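Long-range contacts in TsrE (Streptomyces laurentii, PDB 7CWW), which probably acts as a cyclase in the biosynthesis of a thiopeptide antibiotic, closing a ring in a modified peptide precursor: residues Ser4-Leu9 / Arg56-Ser61; Thr39-Tyr44 / Phe112-Thr117; Gln192-Asn197 / Phe338-Arg343. All blocks are in the same frame, centred on the assembly; numbering follows the deposited sequence.

Interaction 1: residues Ser4-Leu9 / Arg56-Ser61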
# COMPACT_ATOMS: atom_id res chain seq x y z
N SER A 4 3.50 -7.11 -30.29
CA SER A 4 2.69 -6.37 -29.33
C SER A 4 3.41 -5.09 -28.96
O SER A 4 4.62 -5.09 -28.72
CB SER A 4 2.42 -7.20 -28.08
OG SER A 4 1.36 -8.11 -28.31
N GLU A 5 2.65 -4.00 -28.87
CA GLU A 5 3.17 -2.70 -28.49
C GLU A 5 2.61 -2.27 -27.15
O GLU A 5 1.43 -2.47 -26.84
CB GLU A 5 2.85 -1.63 -29.53
CG GLU A 5 3.74 -1.66 -30.75
CD GLU A 5 3.56 -0.43 -31.62
OE1 GLU A 5 2.41 0.00 -31.80
OE2 GLU A 5 4.58 0.10 -32.13
N GLN A 6 3.48 -1.65 -26.35
CA GLN A 6 3.10 -1.13 -25.05
C GLN A 6 2.20 0.09 -25.24
O GLN A 6 2.56 1.03 -25.95
CB GLN A 6 4.36 -0.77 -24.27
CG GLN A 6 4.14 -0.57 -22.80
CD GLN A 6 3.31 -1.67 -22.18
OE1 GLN A 6 2.17 -1.43 -21.79
NE2 GLN A 6 3.88 -2.87 -22.08
N LYS A 7 1.01 0.07 -24.63
CA LYS A 7 0.10 1.21 -24.66
C LYS A 7 -0.11 1.74 -23.25
O LYS A 7 0.01 1.00 -22.28
CB LYS A 7 -1.27 0.85 -25.28
CG LYS A 7 -1.19 -0.01 -26.53
CD LYS A 7 -0.64 0.77 -27.72
CE LYS A 7 -0.59 -0.13 -28.95
NZ LYS A 7 -0.23 0.63 -30.18
N ASP A 8 -0.46 3.02 -23.16
CA ASP A 8 -0.57 3.73 -21.88
C ASP A 8 -1.53 4.89 -22.08
O ASP A 8 -1.27 5.79 -22.88
CB ASP A 8 0.82 4.23 -21.40
CG ASP A 8 0.77 4.96 -20.05
OD1 ASP A 8 -0.21 4.84 -19.31
OD2 ASP A 8 1.74 5.68 -19.73
N LEU A 9 -2.66 4.86 -21.36
CA LEU A 9 -3.72 5.85 -21.53
C LEU A 9 -4.04 6.42 -20.16
O LEU A 9 -4.20 5.66 -19.21
CB LEU A 9 -4.98 5.20 -22.15
CG LEU A 9 -6.30 5.96 -22.06
CD1 LEU A 9 -6.12 7.32 -22.74
CD2 LEU A 9 -7.42 5.18 -22.74
N ARG A 56 -5.02 5.47 -15.00
CA ARG A 56 -4.05 5.02 -16.00
C ARG A 56 -4.40 3.60 -16.42
O ARG A 56 -4.58 2.73 -15.56
CB ARG A 56 -2.61 5.06 -15.47
CG ARG A 56 -1.57 4.56 -16.49
CD ARG A 56 -0.16 4.40 -15.91
NE ARG A 56 0.30 5.63 -15.25
CZ ARG A 56 0.76 6.71 -15.89
NH1 ARG A 56 0.83 6.74 -17.21
NH2 ARG A 56 1.15 7.77 -15.19
N LEU A 57 -4.49 3.37 -17.73
CA LEU A 57 -4.71 2.02 -18.26
C LEU A 57 -3.48 1.63 -19.05
O LEU A 57 -3.11 2.31 -20.01
CB LEU A 57 -5.98 1.96 -19.11
CG LEU A 57 -7.22 2.38 -18.30
CD1 LEU A 57 -8.43 2.63 -19.16
CD2 LEU A 57 -7.53 1.32 -17.24
N ARG A 58 -2.83 0.55 -18.65
CA ARG A 58 -1.61 0.10 -19.29
C ARG A 58 -1.82 -1.31 -19.83
O ARG A 58 -2.28 -2.19 -19.10
CB ARG A 58 -0.42 0.14 -18.33
CG ARG A 58 0.89 0.06 -19.04
CD ARG A 58 1.97 0.72 -18.23
NE ARG A 58 3.27 0.33 -18.74
CZ ARG A 58 3.96 1.04 -19.63
NH1 ARG A 58 5.15 0.62 -20.02
NH2 ARG A 58 3.46 2.17 -20.11
N PHE A 59 -1.49 -1.51 -21.09
CA PHE A 59 -1.78 -2.78 -21.73
C PHE A 59 -0.90 -2.91 -22.95
O PHE A 59 -0.47 -1.91 -23.54
CB PHE A 59 -3.27 -2.90 -22.11
CG PHE A 59 -3.82 -1.72 -22.88
CD1 PHE A 59 -4.32 -0.61 -22.22
CD2 PHE A 59 -3.84 -1.73 -24.27
CE1 PHE A 59 -4.83 0.46 -22.93
CE2 PHE A 59 -4.35 -0.66 -24.98
CZ PHE A 59 -4.84 0.44 -24.32
N ALA A 60 -0.62 -4.15 -23.33
CA ALA A 60 0.16 -4.45 -24.52
C ALA A 60 -0.76 -5.01 -25.58
O ALA A 60 -1.47 -5.99 -25.34
CB ALA A 60 1.29 -5.44 -24.20
N SER A 61 -0.76 -4.40 -26.76
CA SER A 61 -1.67 -4.79 -27.81
C SER A 61 -1.00 -4.58 -29.16
O SER A 61 -0.23 -3.64 -29.34
CB SER A 61 -2.98 -4.00 -27.75
OG SER A 61 -3.76 -4.22 -28.91

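Interaction 2: residues Thr39-Tyr44 / Phe112-Thr117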
# COMPACT_ATOMS: atom_id res chain seq x y z
N THR A 39 -5.50 -8.07 -27.08
CA THR A 39 -4.62 -7.51 -26.06
C THR A 39 -4.03 -8.66 -25.27
O THR A 39 -4.72 -9.65 -25.01
CB THR A 39 -5.40 -6.53 -25.15
OG1 THR A 39 -5.82 -5.40 -25.92
CG2 THR A 39 -4.55 -6.05 -23.97
N ASP A 40 -2.75 -8.55 -24.90
CA ASP A 40 -2.10 -9.62 -24.15
C ASP A 40 -2.55 -9.63 -22.70
O ASP A 40 -2.96 -10.67 -22.17
CB ASP A 40 -0.58 -9.49 -24.24
CG ASP A 40 -0.05 -9.77 -25.64
OD1 ASP A 40 -0.39 -10.83 -26.21
OD2 ASP A 40 0.69 -8.92 -26.16
N SER A 41 -2.45 -8.48 -22.03
CA SER A 41 -2.83 -8.35 -20.63
C SER A 41 -3.01 -6.87 -20.37
O SER A 41 -2.62 -6.03 -21.18
CB SER A 41 -1.77 -8.96 -19.70
OG SER A 41 -0.52 -8.32 -19.88
N TRP A 42 -3.59 -6.53 -19.21
CA TRP A 42 -3.70 -5.13 -18.85
C TRP A 42 -3.67 -4.98 -17.33
O TRP A 42 -3.92 -5.93 -16.59
CB TRP A 42 -4.99 -4.50 -19.43
CG TRP A 42 -6.27 -4.97 -18.78
CD1 TRP A 42 -6.93 -6.15 -19.00
CD2 TRP A 42 -7.05 -4.24 -17.82
NE1 TRP A 42 -8.08 -6.20 -18.23
CE2 TRP A 42 -8.17 -5.04 -17.50
CE3 TRP A 42 -6.90 -2.99 -17.20
CZ2 TRP A 42 -9.14 -4.63 -16.58
CZ3 TRP A 42 -7.86 -2.58 -16.29
CH2 TRP A 42 -8.98 -3.40 -15.99
N PHE A 43 -3.36 -3.76 -16.88
CA PHE A 43 -3.58 -3.38 -15.49
C PHE A 43 -3.93 -1.91 -15.45
O PHE A 43 -3.92 -1.22 -16.47
CB PHE A 43 -2.37 -3.71 -14.58
CG PHE A 43 -1.10 -2.89 -14.85
CD1 PHE A 43 -0.11 -3.38 -15.71
CD2 PHE A 43 -0.88 -1.69 -14.20
CE1 PHE A 43 1.06 -2.67 -15.94
CE2 PHE A 43 0.30 -0.96 -14.43
CZ PHE A 43 1.27 -1.46 -15.30
N TYR A 44 -4.30 -1.44 -14.26
CA TYR A 44 -4.62 -0.02 -14.09
C TYR A 44 -3.90 0.50 -12.86
O TYR A 44 -3.57 -0.26 -11.94
CB TYR A 44 -6.14 0.25 -13.97
CG TYR A 44 -6.71 -0.04 -12.59
CD1 TYR A 44 -6.74 0.94 -11.60
CD2 TYR A 44 -7.23 -1.31 -12.28
CE1 TYR A 44 -7.25 0.66 -10.31
CE2 TYR A 44 -7.76 -1.58 -11.00
CZ TYR A 44 -7.77 -0.60 -10.03
OH TYR A 44 -8.28 -0.86 -8.78
N PHE A 112 2.60 -8.25 -10.83
CA PHE A 112 1.75 -8.25 -9.64
C PHE A 112 0.47 -7.46 -9.89
O PHE A 112 -0.63 -7.91 -9.55
CB PHE A 112 2.52 -7.67 -8.45
CG PHE A 112 1.78 -7.79 -7.15
CD1 PHE A 112 1.67 -9.02 -6.51
CD2 PHE A 112 1.14 -6.68 -6.60
CE1 PHE A 112 0.96 -9.15 -5.33
CE2 PHE A 112 0.42 -6.78 -5.40
CZ PHE A 112 0.33 -8.02 -4.77
N TRP A 113 0.60 -6.26 -10.46
CA TRP A 113 -0.57 -5.43 -10.73
C TRP A 113 -1.54 -6.11 -11.69
O TRP A 113 -2.76 -6.07 -11.49
CB TRP A 113 -0.12 -4.07 -11.30
CG TRP A 113 0.51 -3.16 -10.26
CD1 TRP A 113 0.24 -3.14 -8.91
CD2 TRP A 113 1.53 -2.18 -10.47
NE1 TRP A 113 1.02 -2.19 -8.29
CE2 TRP A 113 1.82 -1.58 -9.23
CE3 TRP A 113 2.21 -1.72 -11.61
CZ2 TRP A 113 2.76 -0.56 -9.09
CZ3 TRP A 113 3.16 -0.72 -11.47
CH2 TRP A 113 3.41 -0.14 -10.21
N THR A 114 -1.01 -6.74 -12.75
CA THR A 114 -1.86 -7.47 -13.69
C THR A 114 -2.61 -8.59 -12.98
O THR A 114 -3.83 -8.74 -13.13
CB THR A 114 -1.00 -8.04 -14.83
OG1 THR A 114 -0.31 -6.97 -15.49
CG2 THR A 114 -1.83 -8.82 -15.86
N GLU A 115 -1.89 -9.38 -12.19
CA GLU A 115 -2.54 -10.54 -11.57
C GLU A 115 -3.51 -10.15 -10.47
O GLU A 115 -4.40 -10.94 -10.16
CB GLU A 115 -1.47 -11.49 -11.04
CG GLU A 115 -0.62 -12.08 -12.15
CD GLU A 115 0.21 -13.26 -11.69
OE1 GLU A 115 0.70 -13.24 -10.53
OE2 GLU A 115 0.39 -14.19 -12.50
N THR A 116 -3.35 -8.98 -9.85
CA THR A 116 -4.27 -8.54 -8.81
C THR A 116 -5.32 -7.56 -9.33
O THR A 116 -6.10 -7.05 -8.53
CB THR A 116 -3.51 -7.89 -7.65
OG1 THR A 116 -2.72 -6.80 -8.13
CG2 THR A 116 -2.60 -8.91 -6.98
N THR A 117 -5.35 -7.29 -10.63
CA THR A 117 -6.42 -6.46 -11.20
C THR A 117 -7.81 -7.08 -11.00
O THR A 117 -8.73 -6.35 -10.60
CB THR A 117 -6.12 -6.18 -12.67
OG1 THR A 117 -4.97 -5.33 -12.78
CG2 THR A 117 -7.33 -5.50 -13.35
O HOH W 1 -0.34 -6.18 -18.17
O HOH W 2 -5.53 -7.92 -15.67

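Interaction 3: residues Gln192-Asn197 / Phe338-Arg343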
# COMPACT_ATOMS: atom_id res chain seq x y z
N GLN A 192 -8.44 11.09 18.67
CA GLN A 192 -9.89 11.30 18.78
C GLN A 192 -10.67 10.28 17.96
O GLN A 192 -11.68 9.74 18.41
CB GLN A 192 -10.24 12.72 18.33
CG GLN A 192 -10.37 13.74 19.44
CD GLN A 192 -10.09 15.17 18.98
OE1 GLN A 192 -10.48 15.56 17.87
NE2 GLN A 192 -9.43 15.95 19.83
N ARG A 193 -10.20 10.01 16.73
CA ARG A 193 -10.86 9.03 15.88
C ARG A 193 -10.77 7.62 16.47
O ARG A 193 -11.73 6.84 16.40
CB ARG A 193 -10.25 9.07 14.48
CG ARG A 193 -10.81 8.06 13.51
CD ARG A 193 -10.84 8.65 12.12
NE ARG A 193 -11.81 9.74 12.06
CZ ARG A 193 -11.83 10.68 11.12
NH1 ARG A 193 -10.91 10.67 10.16
NH2 ARG A 193 -12.75 11.63 11.15
N TYR A 194 -9.62 7.27 17.05
CA TYR A 194 -9.48 5.94 17.64
C TYR A 194 -10.46 5.75 18.80
O TYR A 194 -11.08 4.69 18.92
CB TYR A 194 -8.05 5.70 18.12
CG TYR A 194 -7.90 4.35 18.80
CD1 TYR A 194 -8.00 3.17 18.06
CD2 TYR A 194 -7.70 4.25 20.18
CE1 TYR A 194 -7.89 1.93 18.67
CE2 TYR A 194 -7.59 2.99 20.80
CZ TYR A 194 -7.68 1.84 20.03
OH TYR A 194 -7.58 0.59 20.60
N GLU A 195 -10.62 6.78 19.65
CA GLU A 195 -11.55 6.68 20.77
C GLU A 195 -12.96 6.34 20.30
O GLU A 195 -13.66 5.55 20.93
CB GLU A 195 -11.57 7.98 21.58
CG GLU A 195 -10.22 8.51 21.99
CD GLU A 195 -9.59 7.70 23.09
OE1 GLU A 195 -10.20 7.59 24.18
OE2 GLU A 195 -8.48 7.16 22.87
N LYS A 196 -13.39 6.95 19.19
CA LYS A 196 -14.74 6.70 18.68
C LYS A 196 -14.91 5.27 18.18
O LYS A 196 -16.03 4.75 18.22
CB LYS A 196 -15.06 7.68 17.54
CG LYS A 196 -15.51 9.05 17.99
CD LYS A 196 -15.62 10.01 16.81
CE LYS A 196 -15.63 11.46 17.27
NZ LYS A 196 -15.41 12.41 16.14
N ASN A 197 -13.84 4.63 17.73
CA ASN A 197 -13.96 3.33 17.06
C ASN A 197 -13.25 2.20 17.80
O ASN A 197 -13.20 1.08 17.28
CB ASN A 197 -13.42 3.44 15.63
CG ASN A 197 -14.25 4.36 14.76
OD1 ASN A 197 -15.28 3.96 14.22
ND2 ASN A 197 -13.82 5.61 14.64
N PHE A 338 -3.51 3.18 9.19
CA PHE A 338 -2.29 2.73 9.86
C PHE A 338 -2.35 3.05 11.34
O PHE A 338 -1.97 2.23 12.18
CB PHE A 338 -1.05 3.39 9.23
CG PHE A 338 -0.95 3.20 7.72
CD1 PHE A 338 -1.47 2.06 7.09
CD2 PHE A 338 -0.31 4.17 6.94
CE1 PHE A 338 -1.37 1.90 5.71
CE2 PHE A 338 -0.19 4.02 5.56
CZ PHE A 338 -0.72 2.89 4.94
N TYR A 339 -2.85 4.25 11.68
CA TYR A 339 -2.92 4.67 13.07
C TYR A 339 -3.89 3.80 13.86
O TYR A 339 -3.58 3.35 14.97
CB TYR A 339 -3.33 6.14 13.15
CG TYR A 339 -3.41 6.64 14.58
CD1 TYR A 339 -2.29 7.16 15.22
CD2 TYR A 339 -4.60 6.58 15.29
CE1 TYR A 339 -2.35 7.61 16.53
CE2 TYR A 339 -4.67 7.02 16.60
CZ TYR A 339 -3.55 7.53 17.21
OH TYR A 339 -3.62 7.96 18.51
N LEU A 340 -5.08 3.57 13.31
CA LEU A 340 -6.09 2.75 13.98
C LEU A 340 -5.59 1.34 14.22
O LEU A 340 -5.83 0.76 15.29
CB LEU A 340 -7.38 2.71 13.15
CG LEU A 340 -8.11 4.04 12.94
CD1 LEU A 340 -9.36 3.79 12.11
CD2 LEU A 340 -8.45 4.73 14.26
N ILE A 341 -4.90 0.76 13.24
CA ILE A 341 -4.37 -0.59 13.40
C ILE A 341 -3.32 -0.62 14.51
O ILE A 341 -3.31 -1.53 15.35
CB ILE A 341 -3.79 -1.10 12.08
CG1 ILE A 341 -4.92 -1.31 11.07
CG2 ILE A 341 -2.99 -2.41 12.32
CD1 ILE A 341 -4.46 -1.61 9.66
N ALA A 342 -2.39 0.34 14.49
CA ALA A 342 -1.33 0.35 15.48
C ALA A 342 -1.90 0.50 16.89
O ALA A 342 -1.52 -0.24 17.81
CB ALA A 342 -0.34 1.48 15.18
N ARG A 343 -2.83 1.44 17.08
CA ARG A 343 -3.41 1.65 18.41
C ARG A 343 -4.18 0.42 18.86
O ARG A 343 -4.12 0.03 20.03
CB ARG A 343 -4.34 2.87 18.40
CG ARG A 343 -3.63 4.22 18.29
CD ARG A 343 -2.88 4.60 19.55
NE ARG A 343 -3.70 4.48 20.76
CZ ARG A 343 -4.51 5.42 21.23
NH1 ARG A 343 -4.65 6.59 20.60
NH2 ARG A 343 -5.19 5.19 22.33

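Interaction 1: residues Ser4-Leu9 / Arg56-Ser61
Lys7 and Phe59 form a hydrogen-bonded pair midway along the paired residues of two antiparallel strands. Lys7 N donates to Phe59 O at 2.7 Å, and the same paired pattern recurs at Glu5 with Ser61 and Leu9 with Leu57. Following Lys7 outward, CB sits over one face of the Phe59 ring, 3.8 Å from its centroid, a CH-pi contact. CG passes Phe59 CE2 at 3.6 Å. The bend at chi2 (-71°) turns the chain along the strands, taking CE to 3.5 Å from Ser61 O. At the tip, NZ forms a 3.2 Å salt bridge with OE1 of Glu5, a poorly ordered residue two positions back on the same face.

On the other face the chemistry is ionic. Arg56 NH1 reaches both carboxylate oxygens of Asp8, with a hydrogen bond of 3.0 Å to OD1 on its syn lone pair and a salt bridge of 2.9 Å to OD2. Both charged groups have further polar partners: Tyr90 OH bonds to Asp8 OD2, Arg56 NE forms a salt bridge with Glu47, and Arg56 NH1 bonds to Gln91 O. Arg58 joins the network through a long salt bridge to Asp8 OD2, and Gln6 CG lies over its guanidinium face, 3.2 Å from Arg58 NH1.

Strand 5-11 is an outermost strand of this three-stranded antiparallel sheet, and strand 52-61 is the central one, flanked beyond by strand 39-49. Leu57 and Phe59 pack on helix 15-35, and Phe59 also touches helix 65-78, whereas the side chains of Asp8, Arg56 and Arg58 touch Tyr93 in a loop.

Interaction 2: residues Thr39-Tyr44 / Phe112-Thr117
Phe43 holds CG between its backbone N and carbonyl carbon (chi1 67°), which sends the ring from the strand toward Trp113 and Thr114 of the helix. Thr117 has its methyl anti to the backbone N and its hydroxyl beside it (chi1 -68°), an orientation that separates two roles: CG2 faces the sheet while OG1 turns back to Trp113 O at 2.7 Å.

The Phe43 ring meets the helix obliquely. Its CE2 comes to 3.5 Å from Trp113 CE3, but planes 40° apart make this neither a stack nor a T-shaped pair. Trp113 CB adds an off-centre CH-pi contact on the Phe43 ring. A second CH-pi contact has Thr117 CG2 over one face of Trp42, 4.0 Å from the centroid of the six-membered ring.

Polar atoms at this junction are joined through water. One water lies 2.7 Å from Ser41 OG and donates to Thr114 OG1 at 2.8 Å; Thr114 OG1 is also bonded to Glu110 O in the preceding turn. Another donates to Trp42 O at 2.7 Å and to Thr114 O at 3.2 Å.

The helical segment 112-117 runs at nearly a right angle to strand 41-44, with Arg326 bonded to both Thr117 OG1 and Tyr44 O. The chemistry implies an aromatic and methyl interface between sheet and helical body, in which bridging waters and Arg326 satisfy hydroxyl and carbonyl groups that have no direct bond across the two segments.

Interaction 3: residues Gln192-Asn197 / Phe338-Arg343
The guanidinium of Arg343, one face of which meets Tyr194, is anchored at NH1, which donates to Tyr339 OH at 2.7 Å. The acceptor lies in the guanidinium plane, and its residue sits one helical turn before Arg343. Bends at chi2 (-71°) and chi3 curl the arginine back toward that hydroxyl.

The same side chain carries the contact between the helices. Arg343 CB stands over the centre of the Tyr194 ring, 3.6 Å from its centroid, in a CH-pi contact. Farther out, Tyr194 CD2 sits over the guanidinium face, offset toward its rim and nearest Arg343 NH2 at 3.4 Å; the two planes are 48° apart, so they are not stacked flat. NH2 also has a long salt bridge, 3.9 Å, to Glu195 OE2; Glu195 OE1 pairs with Arg198.

Beside this, Leu340 CD2 reaches Tyr194 CA at 3.7 Å, and the edge of Tyr339 brings CE2 to 3.9 Å from Tyr194 CB. The helix segments cross at -60°, their axes 10.0 Å apart; Phe338, on the second of them, touches the bound polyether.

Tyr194 OH is bonded to Glu347, a turn beyond Arg343. The chemistry suggests that packing on Tyr194 contributes more than the single long charge pair.

Interactions 1 and 2 share one small sheet: strand 52-61 pairs with strand 5-11 in the first and neighbours strand 39-49, which meets helix 106-127 in the second. Their centres are 10 Å apart and they touch directly, Asp40 N lying 2.9 Å from Ala60 O. Interaction 3 lies across the chain's centre, about 34 Å from interaction 2 between centres, and joins two helices. Backbone bonding and ion pairs dominate the partly buried interaction 1, at the outermost strand 5-11. Buried interaction 2 relies on aromatic contacts and bridging water. Interaction 3, also partly buried, combines tyrosine-centred packing inside with one long salt bridge at its exposed side.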